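PDB 4MEA: predicted protein from Acinetobacter sp. RUH2624, which hydrolyses epoxides, as a secreted, Cif-type virulence factor built on the alpha/beta hydrolase fold. Local coordinates for residues I61-G66 and P76-Y81; L28-Y33 and L95-P100; A269-K274 and A297-D302. All blocks are in the same frame, centred on the assembly; numbering follows the deposited sequence. Where two conformers were deposited one is given.

Interaction 1: residues I61-G66 and P76-Y81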
loop_
_atom_site.group_PDB
_atom_site.type_symbol
_atom_site.label_atom_id
_atom_site.label_comp_id
_atom_site.label_asym_id
_atom_site.label_seq_id
_atom_site.Cartn_x
_atom_site.Cartn_y
_atom_site.Cartn_z
ATOM N N ILE A 61 22.066 -21.424 18.638
ATOM C CA ILE A 61 20.862 -20.659 18.377
ATOM C C ILE A 61 21.078 -19.909 17.071
ATOM O O ILE A 61 22.022 -19.133 16.943
ATOM C CB ILE A 61 20.573 -19.663 19.503
ATOM C CG1 ILE A 61 20.732 -20.342 20.866
ATOM C CG2 ILE A 61 19.168 -19.070 19.346
ATOM C CD1 ILE A 61 20.663 -19.397 22.029
ATOM N N VAL A 62 20.210 -20.163 16.100
ATOM C CA VAL A 62 20.292 -19.492 14.808
ATOM C C VAL A 62 19.233 -18.380 14.752
ATOM O O VAL A 62 18.068 -18.620 15.057
ATOM C CB VAL A 62 20.118 -20.505 13.657
ATOM C CG1 VAL A 62 20.052 -19.797 12.298
ATOM C CG2 VAL A 62 21.249 -21.546 13.696
ATOM N N PHE A 63 19.658 -17.162 14.407
ATOM C CA PHE A 63 18.774 -15.986 14.380
ATOM C C PHE A 63 18.624 -15.476 12.957
ATOM O O PHE A 63 19.621 -15.223 12.280
ATOM C CB PHE A 63 19.341 -14.832 15.211
ATOM C CG PHE A 63 19.553 -15.148 16.669
ATOM C CD1 PHE A 63 18.546 -14.919 17.596
ATOM C CD2 PHE A 63 20.778 -15.621 17.118
ATOM C CE1 PHE A 63 18.749 -15.189 18.950
ATOM C CE2 PHE A 63 20.989 -15.893 18.469
ATOM C CZ PHE A 63 19.974 -15.679 19.382
ATOM N N ILE A 64 17.382 -15.284 12.527
ATOM C CA ILE A 64 17.083 -14.846 11.168
ATOM C C ILE A 64 16.268 -13.541 11.154
ATOM O O ILE A 64 15.099 -13.515 11.569
ATOM C CB ILE A 64 16.302 -15.925 10.399
ATOM C CG1 ILE A 64 17.042 -17.272 10.447
ATOM C CG2 ILE A 64 16.064 -15.477 8.959
ATOM C CD1 ILE A 64 18.385 -17.279 9.669
ATOM N N HIS A 65 16.886 -12.470 10.658
ATOM C CA HIS A 65 16.261 -11.148 10.598
ATOM C C HIS A 65 15.212 -11.045 9.493
ATOM O O HIS A 65 14.986 -11.994 8.738
ATOM C CB HIS A 65 17.347 -10.096 10.330
ATOM C CG HIS A 65 17.840 -10.098 8.914
ATOM N ND1 HIS A 65 17.248 -9.349 7.919
ATOM C CD2 HIS A 65 18.845 -10.787 8.321
ATOM C CE1 HIS A 65 17.876 -9.565 6.775
ATOM N NE2 HIS A 65 18.851 -10.432 6.993
ATOM N N GLY A 66 14.591 -9.873 9.388
ATOM C CA GLY A 66 13.656 -9.587 8.311
ATOM C C GLY A 66 13.881 -8.227 7.671
ATOM O O GLY A 66 14.993 -7.689 7.711
ATOM N N PRO A 76 22.871 -7.668 20.296
ATOM C CA PRO A 76 22.858 -7.645 21.765
ATOM C C PRO A 76 22.431 -8.979 22.383
ATOM O O PRO A 76 22.947 -9.347 23.439
ATOM C CB PRO A 76 21.869 -6.518 22.107
ATOM C CG PRO A 76 21.133 -6.228 20.847
ATOM C CD PRO A 76 22.020 -6.618 19.709
ATOM N N VAL A 77 21.524 -9.700 21.726
ATOM C CA VAL A 77 21.108 -11.020 22.200
ATOM C C VAL A 77 22.229 -12.034 22.024
ATOM O O VAL A 77 22.460 -12.883 22.890
ATOM C CB VAL A 77 19.859 -11.536 21.448
ATOM C CG1 VAL A 77 19.431 -12.903 21.989
ATOM C CG2 VAL A 77 18.720 -10.528 21.549
ATOM N N MET A 78 22.922 -11.942 20.892
ATOM C CA MET A 78 24.055 -12.811 20.608
ATOM C C MET A 78 25.117 -12.663 21.687
ATOM O O MET A 78 25.651 -13.654 22.182
ATOM C CB MET A 78 24.646 -12.473 19.242
ATOM C CG MET A 78 23.746 -12.842 18.074
ATOM S SD MET A 78 24.388 -12.242 16.505
ATOM C CE MET A 78 25.684 -13.426 16.101
ATOM N N LEU A 79 25.424 -11.421 22.047
ATOM C CA LEU A 79 26.431 -11.162 23.067
ATOM C C LEU A 79 25.996 -11.721 24.420
ATOM O O LEU A 79 26.811 -12.249 25.183
ATOM C CB LEU A 79 26.736 -9.662 23.156
ATOM C CG LEU A 79 27.470 -9.091 21.932
ATOM C CD1 LEU A 79 27.607 -7.582 22.027
ATOM C CD2 LEU A 79 28.833 -9.733 21.789
ATOM N N SER A 80 24.700 -11.631 24.688
ATOM C CA SER A 80 24.132 -12.104 25.944
ATOM C C SER A 80 24.202 -13.622 26.077
ATOM O O SER A 80 24.305 -14.150 27.182
ATOM C CB SER A 80 22.674 -11.655 26.075
ATOM O OG SER A 80 22.571 -10.248 26.161
ATOM N N TYR A 81 24.141 -14.325 24.950
ATOM C CA TYR A 81 24.070 -15.787 24.987
ATOM C C TYR A 81 25.383 -16.516 24.680
ATOM O O TYR A 81 25.517 -17.708 24.972
ATOM C CB TYR A 81 22.979 -16.294 24.040
ATOM C CG TYR A 81 21.568 -15.913 24.446
ATOM C CD1 TYR A 81 21.293 -15.418 25.716
ATOM C CD2 TYR A 81 20.510 -16.051 23.558
ATOM C CE1 TYR A 81 19.995 -15.073 26.087
ATOM C CE2 TYR A 81 19.212 -15.713 23.920
ATOM C CZ TYR A 81 18.960 -15.226 25.183
ATOM O OH TYR A 81 17.667 -14.892 25.534
#
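F63 presents its phenyl ring to one side of helix 75-81 and meets three side chains there. V77 lies by the far end of the ring, its CG1 3.8 Å from F63 CZ. M78 runs alongside, headed the other way, and brings its CG to 4.1 Å from F63 CE2. Y81 comes to the ring's edge, near its plane, with CD2 4.2 Å from F63 CZ. The same Y81 CD2 is touched by I61, whose CD1 lies 3.7 Å away and whose side chain stands roughly perpendicular to that of the tyrosine. V77 CG1 is turned anti to the backbone N (chi1 -179°), which places this methyl beside the phenyl ring. All five side chains are buried and the interface between them is wholly apolar. Strand and helix run almost exactly antiparallel, 10.7 Å apart between axes, as the first two elements of a beta-alpha-beta crossover that continues into strand 87-90; M78 packs on V87 and A89 of that strand, and Y81 also reaches V87. Further out, the ring of W74 meets F63, and V131 of strand 128-133 touches both F63 and I61. The tyrosine is positioned mainly by the C-terminal part of the chain: E316 and L319 of helix 307-323 pack against its side chain, Y81 OH is hydrogen-bonded to S320 OG of the same helix, and F324 meets its ring edge-to-face.

Interaction 2: residues L28-Y33 and L95-P100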
loop_
_atom_site.group_PDB
_atom_site.type_symbol
_atom_site.label_atom_id
_atom_site.label_comp_id
_atom_site.label_asym_id
_atom_site.label_seq_id
_atom_site.Cartn_x
_atom_site.Cartn_y
_atom_site.Cartn_z
ATOM N N LEU A 28 30.624 0.822 10.350
ATOM C CA LEU A 28 29.561 0.907 11.353
ATOM C C LEU A 28 28.371 0.045 10.927
ATOM O O LEU A 28 28.404 -0.583 9.873
ATOM C CB LEU A 28 29.114 2.359 11.513
ATOM C CG LEU A 28 30.207 3.405 11.767
ATOM C CD1 LEU A 28 29.572 4.761 12.036
ATOM C CD2 LEU A 28 31.122 2.998 12.923
ATOM N N GLY A 29 27.318 0.022 11.732
ATOM C CA GLY A 29 26.094 -0.657 11.327
ATOM C C GLY A 29 26.276 -2.138 11.041
ATOM O O GLY A 29 26.792 -2.878 11.885
ATOM N N GLN A 30 25.850 -2.580 9.856
ATOM C CA GLN A 30 25.912 -4.005 9.520
ATOM C C GLN A 30 27.346 -4.526 9.440
ATOM O O GLN A 30 27.577 -5.740 9.459
ATOM C CB GLN A 30 25.168 -4.316 8.212
ATOM C CG GLN A 30 25.759 -3.670 6.952
ATOM C CD GLN A 30 25.126 -4.196 5.678
ATOM O OE1 GLN A 30 24.654 -5.334 5.627
ATOM N NE2 GLN A 30 25.111 -3.367 4.639
ATOM N N TYR A 31 28.306 -3.610 9.355
ATOM C CA TYR A 31 29.708 -3.999 9.203
ATOM C C TYR A 31 30.426 -4.033 10.546
ATOM O O TYR A 31 31.597 -4.395 10.616
ATOM C CB TYR A 31 30.439 -3.032 8.265
ATOM C CG TYR A 31 29.713 -2.761 6.965
ATOM C CD1 TYR A 31 29.748 -3.683 5.925
ATOM C CD2 TYR A 31 29.006 -1.573 6.774
ATOM C CE1 TYR A 31 29.081 -3.438 4.728
ATOM C CE2 TYR A 31 28.344 -1.313 5.580
ATOM C CZ TYR A 31 28.383 -2.256 4.561
ATOM O OH TYR A 31 27.727 -2.016 3.376
ATOM N N ALA A 32 29.728 -3.636 11.607
ATOM C CA ALA A 32 30.327 -3.593 12.939
ATOM C C ALA A 32 29.935 -4.815 13.758
ATOM O O ALA A 32 28.755 -5.063 13.990
ATOM C CB ALA A 32 29.931 -2.314 13.673
ATOM N N TYR A 33 30.928 -5.587 14.184
ATOM C CA TYR A 33 30.721 -6.801 14.976
ATOM C C TYR A 33 31.477 -6.675 16.308
ATOM O O TYR A 33 32.666 -6.376 16.288
ATOM C CB TYR A 33 31.251 -8.014 14.193
ATOM C CG TYR A 33 31.060 -7.902 12.688
ATOM C CD1 TYR A 33 29.817 -8.134 12.107
ATOM C CD2 TYR A 33 32.118 -7.558 11.850
ATOM C CE1 TYR A 33 29.626 -8.023 10.735
ATOM C CE2 TYR A 33 31.935 -7.448 10.470
ATOM C CZ TYR A 33 30.683 -7.683 9.925
ATOM O OH TYR A 33 30.475 -7.573 8.570
ATOM N N LEU A 95 19.795 -9.976 1.068
ATOM C CA LEU A 95 19.813 -8.855 2.007
ATOM C C LEU A 95 21.113 -8.756 2.801
ATOM O O LEU A 95 21.918 -9.690 2.818
ATOM C CB LEU A 95 18.618 -8.956 2.960
ATOM C CG LEU A 95 17.278 -9.043 2.228
ATOM C CD1 LEU A 95 16.114 -9.007 3.205
ATOM C CD2 LEU A 95 17.173 -7.912 1.202
ATOM N N GLY A 96 21.316 -7.624 3.470
ATOM C CA GLY A 96 22.544 -7.412 4.217
ATOM C C GLY A 96 23.720 -7.628 3.281
ATOM O O GLY A 96 23.777 -7.030 2.204
ATOM N N GLN A 97 24.648 -8.499 3.667
ATOM C CA GLN A 97 25.805 -8.791 2.811
ATOM C C GLN A 97 25.690 -10.123 2.063
ATOM O O GLN A 97 26.661 -10.594 1.454
ATOM C CB GLN A 97 27.099 -8.714 3.623
ATOM C CG GLN A 97 27.342 -7.309 4.163
ATOM C CD GLN A 97 28.515 -7.237 5.110
ATOM O OE1 GLN A 97 29.671 -7.163 4.679
ATOM N NE2 GLN A 97 28.229 -7.251 6.412
ATOM N N SER A 98 24.501 -10.719 2.098
ATOM C CA SER A 98 24.241 -11.931 1.320
ATOM C C SER A 98 23.921 -11.588 -0.131
ATOM O O SER A 98 23.295 -10.569 -0.404
ATOM C CB SER A 98 23.084 -12.732 1.920
ATOM O OG SER A 98 23.440 -13.291 3.172
ATOM N N GLY A 99 24.343 -12.447 -1.054
ATOM C CA GLY A 99 24.022 -12.278 -2.464
ATOM C C GLY A 99 22.598 -12.695 -2.820
ATOM O O GLY A 99 21.941 -13.407 -2.054
ATOM N N PRO A 100 22.118 -12.264 -3.998
ATOM C CA PRO A 100 20.724 -12.444 -4.429
ATOM C C PRO A 100 20.385 -13.846 -4.953
ATOM O O PRO A 100 21.259 -14.607 -5.383
ATOM C CB PRO A 100 20.598 -11.435 -5.572
ATOM C CG PRO A 100 21.960 -11.399 -6.166
ATOM C CD PRO A 100 22.901 -11.502 -4.992
HETATM O O HOH W 1 23.566 -4.192 2.160
HETATM O O HOH W 2 25.498 -7.572 7.028
#
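Q97 lays its side chain obliquely across that of Q30, its CG 3.6 Å from Q30 OE1, and offers its amide to two tyrosines. The edge of the Y31 ring (CD1, CE1) stands over one face of this amide, planes 68° apart, with Y31 CD1 3.7 Å from Q97 OE1. Y33 OH instead meets Q97 NE2 in the amide plane, accepting an almost straight bond (167°) at 3.1 Å, with amide and phenol ring nearly coplanar. A water accepts from Q97 NE2 and donates to Q30 OE1, so the NH2 group has two partners. Q30 O is also close to this nitrogen but badly angled; it is bonded instead to W71 NE1. A second water links Q30 NE2 to G96 O, a carbonyl that K235 NZ also reaches. G96 CA comes within 3.3 Å of Q30 OE1. G96 occupies the second position of a type II' turn from L95 to S98, part of a Gly-x-Gly-x-Ser loop familiar in alpha/beta hydrolases. Q30 CG, set between its own backbone N and carbonyl carbon (chi1 64°), covers the centre of a Y31 ring face, and both residues are bonded through their polar ends to the carboxylate of E228. The contact thus fits between strand 47-54, where Q97 rests on H50 and Y33 on V52, and the helical region, with L28 against helix 220-227 and L95 against helix 233-244.

Interaction 3: residues A269-K274 and A297-D302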
loop_
_atom_site.group_PDB
_atom_site.type_symbol
_atom_site.label_atom_id
_atom_site.label_comp_id
_atom_site.label_asym_id
_atom_site.label_seq_id
_atom_site.Cartn_x
_atom_site.Cartn_y
_atom_site.Cartn_z
ATOM N N ALA A 269 5.241 -17.588 19.813
ATOM C CA ALA A 269 4.985 -16.323 19.139
ATOM C C ALA A 269 5.375 -15.221 20.110
ATOM O O ALA A 269 4.850 -15.142 21.220
ATOM C CB ALA A 269 3.521 -16.195 18.745
ATOM N N LEU A 270 6.327 -14.392 19.702
ATOM C CA LEU A 270 6.819 -13.311 20.547
ATOM C C LEU A 270 6.666 -12.015 19.763
ATOM O O LEU A 270 7.277 -11.836 18.712
ATOM C CB LEU A 270 8.281 -13.576 20.935
ATOM C CG LEU A 270 9.110 -12.492 21.613
ATOM C CD1 LEU A 270 8.504 -12.072 22.956
ATOM C CD2 LEU A 270 10.552 -12.989 21.802
ATOM N N THR A 271 5.818 -11.123 20.259
ATOM C CA THR A 271 5.432 -9.960 19.479
ATOM C C THR A 271 5.469 -8.688 20.315
ATOM O O THR A 271 5.639 -8.732 21.537
ATOM C CB THR A 271 4.008 -10.118 18.932
ATOM O OG1 THR A 271 3.073 -9.901 19.994
ATOM C CG2 THR A 271 3.799 -11.508 18.346
ATOM N N GLY A 272 5.302 -7.553 19.646
ATOM C CA GLY A 272 5.251 -6.276 20.330
ATOM C C GLY A 272 3.855 -5.694 20.275
ATOM O O GLY A 272 3.253 -5.611 19.209
ATOM N N GLN A 273 3.339 -5.299 21.435
ATOM C CA GLN A 273 2.022 -4.682 21.530
ATOM C C GLN A 273 1.830 -3.525 20.548
ATOM O O GLN A 273 0.731 -3.344 20.014
ATOM C CB GLN A 273 1.794 -4.178 22.955
ATOM C CG GLN A 273 0.486 -3.440 23.172
ATOM C CD GLN A 273 0.450 -2.737 24.523
ATOM O OE1 GLN A 273 1.407 -2.051 24.913
ATOM N NE2 GLN A 273 -0.647 -2.917 25.252
ATOM N N LYS A 274 2.887 -2.737 20.324
ATOM C CA LYS A 274 2.810 -1.564 19.441
ATOM C C LYS A 274 3.267 -1.865 18.014
ATOM O O LYS A 274 3.355 -0.960 17.174
ATOM C CB LYS A 274 3.640 -0.394 19.993
ATOM C CG LYS A 274 3.137 0.148 21.329
ATOM C CD LYS A 274 1.677 0.561 21.231
ATOM C CE LYS A 274 1.181 1.178 22.540
ATOM N NZ LYS A 274 -0.286 1.461 22.505
ATOM N N ALA A 297 2.877 -17.866 23.941
ATOM C CA ALA A 297 2.583 -16.593 23.295
ATOM C C ALA A 297 2.906 -15.461 24.253
ATOM O O ALA A 297 2.358 -15.397 25.352
ATOM C CB ALA A 297 1.121 -16.529 22.900
ATOM N N ILE A 298 3.793 -14.565 23.836
ATOM C CA ILE A 298 4.144 -13.418 24.659
ATOM C C ILE A 298 4.049 -12.146 23.841
ATOM O O ILE A 298 4.670 -12.023 22.786
ATOM C CB ILE A 298 5.563 -13.558 25.255
ATOM C CG1 ILE A 298 5.608 -14.750 26.217
ATOM C CG2 ILE A 298 5.988 -12.256 25.955
ATOM C CD1 ILE A 298 6.989 -15.058 26.769
ATOM N N ILE A 299 3.242 -11.204 24.315
ATOM C CA ILE A 299 3.178 -9.904 23.678
ATOM C C ILE A 299 3.840 -8.890 24.611
ATOM O O ILE A 299 3.379 -8.675 25.727
ATOM C CB ILE A 299 1.728 -9.500 23.390
ATOM C CG1 ILE A 299 1.031 -10.569 22.534
ATOM C CG2 ILE A 299 1.672 -8.130 22.719
ATOM C CD1 ILE A 299 -0.386 -10.182 22.105
ATOM N N LEU A 300 4.925 -8.272 24.162
ATOM C CA LEU A 300 5.628 -7.299 24.995
ATOM C C LEU A 300 4.935 -5.930 24.976
ATOM O O LEU A 300 4.710 -5.353 23.910
ATOM C CB LEU A 300 7.094 -7.173 24.574
ATOM C CG LEU A 300 7.959 -8.435 24.632
ATOM C CD1 LEU A 300 9.390 -8.107 24.213
ATOM C CD2 LEU A 300 7.932 -9.035 26.029
ATOM N N PRO A 301 4.595 -5.408 26.164
ATOM C CA PRO A 301 3.947 -4.090 26.257
ATOM C C PRO A 301 4.878 -2.945 25.843
ATOM O O PRO A 301 6.098 -3.074 25.983
ATOM C CB PRO A 301 3.567 -3.979 27.743
ATOM C CG PRO A 301 4.474 -4.936 28.451
ATOM C CD PRO A 301 4.771 -6.048 27.481
ATOM N N ASP A 302 4.295 -1.860 25.325
ATOM C CA ASP A 302 5.018 -0.630 24.992
ATOM C C ASP A 302 6.175 -0.870 24.027
ATOM O O ASP A 302 7.097 -0.057 23.951
ATOM C CB ASP A 302 5.547 0.053 26.257
ATOM C CG ASP A 302 4.436 0.483 27.198
ATOM O OD1 ASP A 302 3.372 0.922 26.705
ATOM O OD2 ASP A 302 4.627 0.375 28.432
#
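A269-G272 and A297-L300 pair residue for residue as parallel strands, and backbone bonds alternate between them: I298 N to A269 O, T271 N to I298 O, L300 N to T271 O at 2.8 Å, and Q273 N to L300 O, also 2.8 Å. CA-H...O contacts fill in the ladder, such as A297 CA to A269 O at 3.4 Å. This is one edge of the central sheet, strand 295-300 being the outermost within the chain, and the two strands are joined by helix 279-288 in a beta-alpha-beta unit. Apolar packing differs on the two faces. L270, I298 and L300 turn toward helix 307-323; L270 and I298 run alongside one another, with L270 CD1 3.9 Å from I298 CG2, and the same L270 CD1 lies 4.0 Å from L300 CG. A269, A297, T271 and I299 occupy the opposite face, where helix 279-288 packs on both alanines and on I299. Among the polar groups, the T271 hydroxyl lies against the I299 side chain, OG1 3.3 Å from I299 CG1, and is hydrogen-bonded to N277 O. One side-chain bond extends the pairing: Q273, stretched out with CG anti to its backbone N (chi1 177°), carries OE1 across to D302 N at 2.9 Å in a nearly straight bond (176°). Next to it K274 packs on the D302 backbone, its CG 4.2 Å from D302 C.

Overall arrangement
From the N terminus, L28-Y33, in the loop before strand 37-44, supplies the first half of interaction 2; L95-P100 closes a loop of 61 intervening residues, tying this segment to the loop after strand 87-90. Interaction 1 is nested inside, joining the central strand 61-64 to the helix that leads on to strand 87-90. The two meet directly, H65 CE1 lying 3.9 Å from L95 CB. Interaction 3 follows in series, near the C-terminal end of the chain, and builds the far edge of the same sheet; its centre is about 18 Å from that of interaction 1 and about 27 Å from that of interaction 2. Helix 307-323 packs against both interaction 1 and interaction 3.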